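Local coordinates for protein probable FAD-dependent oxidoreductase PA4991 (Pseudomonas aeruginosa PAO1, PDB 5EZ7) that binds one FAD per subunit and probably acts as an FAD-dependent oxidoreductase of the DAO family, its physiological substrate still unknown, at residues A[21-26]-A[31-36]. Numbering follows the deposited sequence.
Sequences WLNARL and YATVLV
Asn23 reaches from the helix onto the strand and meets two of its side chains, Thr33 and Leu35. Its CB lies 3.8 Å from Leu35 CD1, an apolar touch at the root of the side chain. With CG anti to the backbone N (chi1 -169°), the amide is carried out toward the strand, and CG still grazes the same methyl. At the tip the two amide atoms have different partners. OD1 accepts a hydrogen bond from Thr33 OG1 at 2.6 Å; the hydroxyl lies in the carbonyl plane, with a C=O...O angle of 139°, and so meets a lone pair. ND2 is hydrogen-bonded to Ser171 OG, so both ends of this buried amide are engaged, which should fix its rotation.

One helical turn on, Leu26 CB packs against Thr33 CG2 at 4.0 Å and against Tyr31 CB at 4.1 Å, while Leu26 CD2 sits over one face of the Tyr31 ring, displaced toward its rim, and Tyr31 OH hydrogen-bonds to Ile366 O. The backbone is tied too: Tyr31 N, in the loop after the helix, donates to Leu26 O over 2.9 Å.

The axes of helix 21-26 and strand 33-36 run nearly antiparallel (170°) and approach to 9.4 Å, as expected for the second, helix-to-strand half of the beta-alpha-beta unit of strand 10-13, helix 17-28 and strand 33-37, of Rossmann type. In the mixed sheet, strand 33-37 lies between strands 10-13 and 172-174, parallel to both, and Val36 touches the FAD. Helix 350-364 packs on helix 17-28 through Leu22 and Leu26, which also touch strand 10-13.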
# COMPACT_ATOMS: atom_id res chain seq x y z
N TRP A 21 -4.45 2.35 -8.18
CA TRP A 21 -5.44 3.32 -7.80
C TRP A 21 -5.46 4.35 -8.86
O TRP A 21 -6.50 4.64 -9.40
CB TRP A 21 -5.15 3.96 -6.44
CG TRP A 21 -6.24 4.85 -5.97
CD1 TRP A 21 -6.54 6.08 -6.45
CD2 TRP A 21 -7.21 4.56 -4.95
NE1 TRP A 21 -7.65 6.58 -5.80
CE2 TRP A 21 -8.05 5.68 -4.85
CE3 TRP A 21 -7.44 3.47 -4.11
CZ2 TRP A 21 -9.12 5.73 -3.96
CZ3 TRP A 21 -8.49 3.53 -3.21
CH2 TRP A 21 -9.31 4.66 -3.13
N LEU A 22 -4.29 4.87 -9.21
CA LEU A 22 -4.17 5.85 -10.31
C LEU A 22 -4.76 5.29 -11.58
O LEU A 22 -5.46 6.00 -12.30
CB LEU A 22 -2.71 6.19 -10.58
CG LEU A 22 -2.38 7.03 -11.84
CD1 LEU A 22 -2.99 8.43 -11.73
CD2 LEU A 22 -0.86 7.10 -12.06
N ASN A 23 -4.44 4.05 -11.90
CA ASN A 23 -4.98 3.46 -13.12
C ASN A 23 -6.51 3.51 -13.11
O ASN A 23 -7.14 3.84 -14.09
CB ASN A 23 -4.48 2.03 -13.28
CG ASN A 23 -4.79 1.43 -14.65
OD1 ASN A 23 -4.53 2.06 -15.68
ND2 ASN A 23 -5.28 0.20 -14.67
N ALA A 24 -7.10 3.18 -11.97
CA ALA A 24 -8.53 3.13 -11.88
C ALA A 24 -9.17 4.53 -12.05
O ALA A 24 -10.17 4.67 -12.73
CB ALA A 24 -8.92 2.50 -10.57
N ARG A 25 -8.59 5.53 -11.41
CA ARG A 25 -8.98 6.91 -11.59
C ARG A 25 -8.93 7.40 -13.06
O ARG A 25 -9.88 8.04 -13.55
CB ARG A 25 -8.10 7.82 -10.71
CG ARG A 25 -8.45 7.75 -9.21
CD ARG A 25 -9.59 8.70 -8.80
NE ARG A 25 -9.13 10.08 -8.99
CZ ARG A 25 -8.30 10.74 -8.16
NH1 ARG A 25 -7.86 10.23 -6.99
NH2 ARG A 25 -7.90 11.95 -8.51
N LEU A 26 -7.83 7.08 -13.74
CA LEU A 26 -7.62 7.53 -15.10
C LEU A 26 -8.64 6.94 -16.08
O LEU A 26 -9.28 7.68 -16.86
CB LEU A 26 -6.19 7.26 -15.56
CG LEU A 26 -5.13 8.16 -14.91
CD1 LEU A 26 -3.74 7.75 -15.31
CD2 LEU A 26 -5.30 9.65 -15.20
N TYR A 31 -9.53 8.00 -19.76
CA TYR A 31 -8.21 7.82 -20.38
C TYR A 31 -8.02 6.36 -20.71
O TYR A 31 -8.48 5.49 -19.97
CB TYR A 31 -7.08 8.22 -19.45
CG TYR A 31 -6.95 9.68 -19.27
CD1 TYR A 31 -7.83 10.38 -18.47
CD2 TYR A 31 -5.96 10.37 -19.94
CE1 TYR A 31 -7.70 11.76 -18.29
CE2 TYR A 31 -5.82 11.75 -19.79
CZ TYR A 31 -6.69 12.44 -18.97
OH TYR A 31 -6.55 13.79 -18.85
N ALA A 32 -7.30 6.09 -21.78
CA ALA A 32 -6.87 4.74 -22.06
C ALA A 32 -5.50 4.54 -21.38
O ALA A 32 -4.66 5.45 -21.39
CB ALA A 32 -6.77 4.55 -23.57
N THR A 33 -5.27 3.38 -20.81
CA THR A 33 -4.05 3.08 -20.06
C THR A 33 -3.51 1.69 -20.33
O THR A 33 -4.25 0.80 -20.75
CB THR A 33 -4.31 3.16 -18.54
OG1 THR A 33 -5.28 2.17 -18.15
CG2 THR A 33 -4.78 4.50 -18.14
N VAL A 34 -2.22 1.52 -20.09
CA VAL A 34 -1.60 0.23 -19.89
C VAL A 34 -0.86 0.28 -18.55
O VAL A 34 -0.17 1.28 -18.27
CB VAL A 34 -0.60 -0.08 -21.02
CG1 VAL A 34 0.25 -1.31 -20.72
CG2 VAL A 34 -1.35 -0.30 -22.34
N LEU A 35 -0.98 -0.79 -17.75
CA LEU A 35 -0.26 -0.89 -16.48
C LEU A 35 0.61 -2.11 -16.53
O LEU A 35 0.13 -3.24 -16.68
CB LEU A 35 -1.22 -0.97 -15.30
CG LEU A 35 -0.60 -0.81 -13.91
CD1 LEU A 35 -1.66 -0.49 -12.84
CD2 LEU A 35 0.20 -2.04 -13.46
N VAL A 36 1.90 -1.88 -16.33
CA VAL A 36 2.93 -2.87 -16.52
C VAL A 36 3.45 -3.26 -15.16
O VAL A 36 3.82 -2.38 -14.39
CB VAL A 36 4.11 -2.31 -17.37
CG1 VAL A 36 5.21 -3.36 -17.52
CG2 VAL A 36 3.61 -1.92 -18.75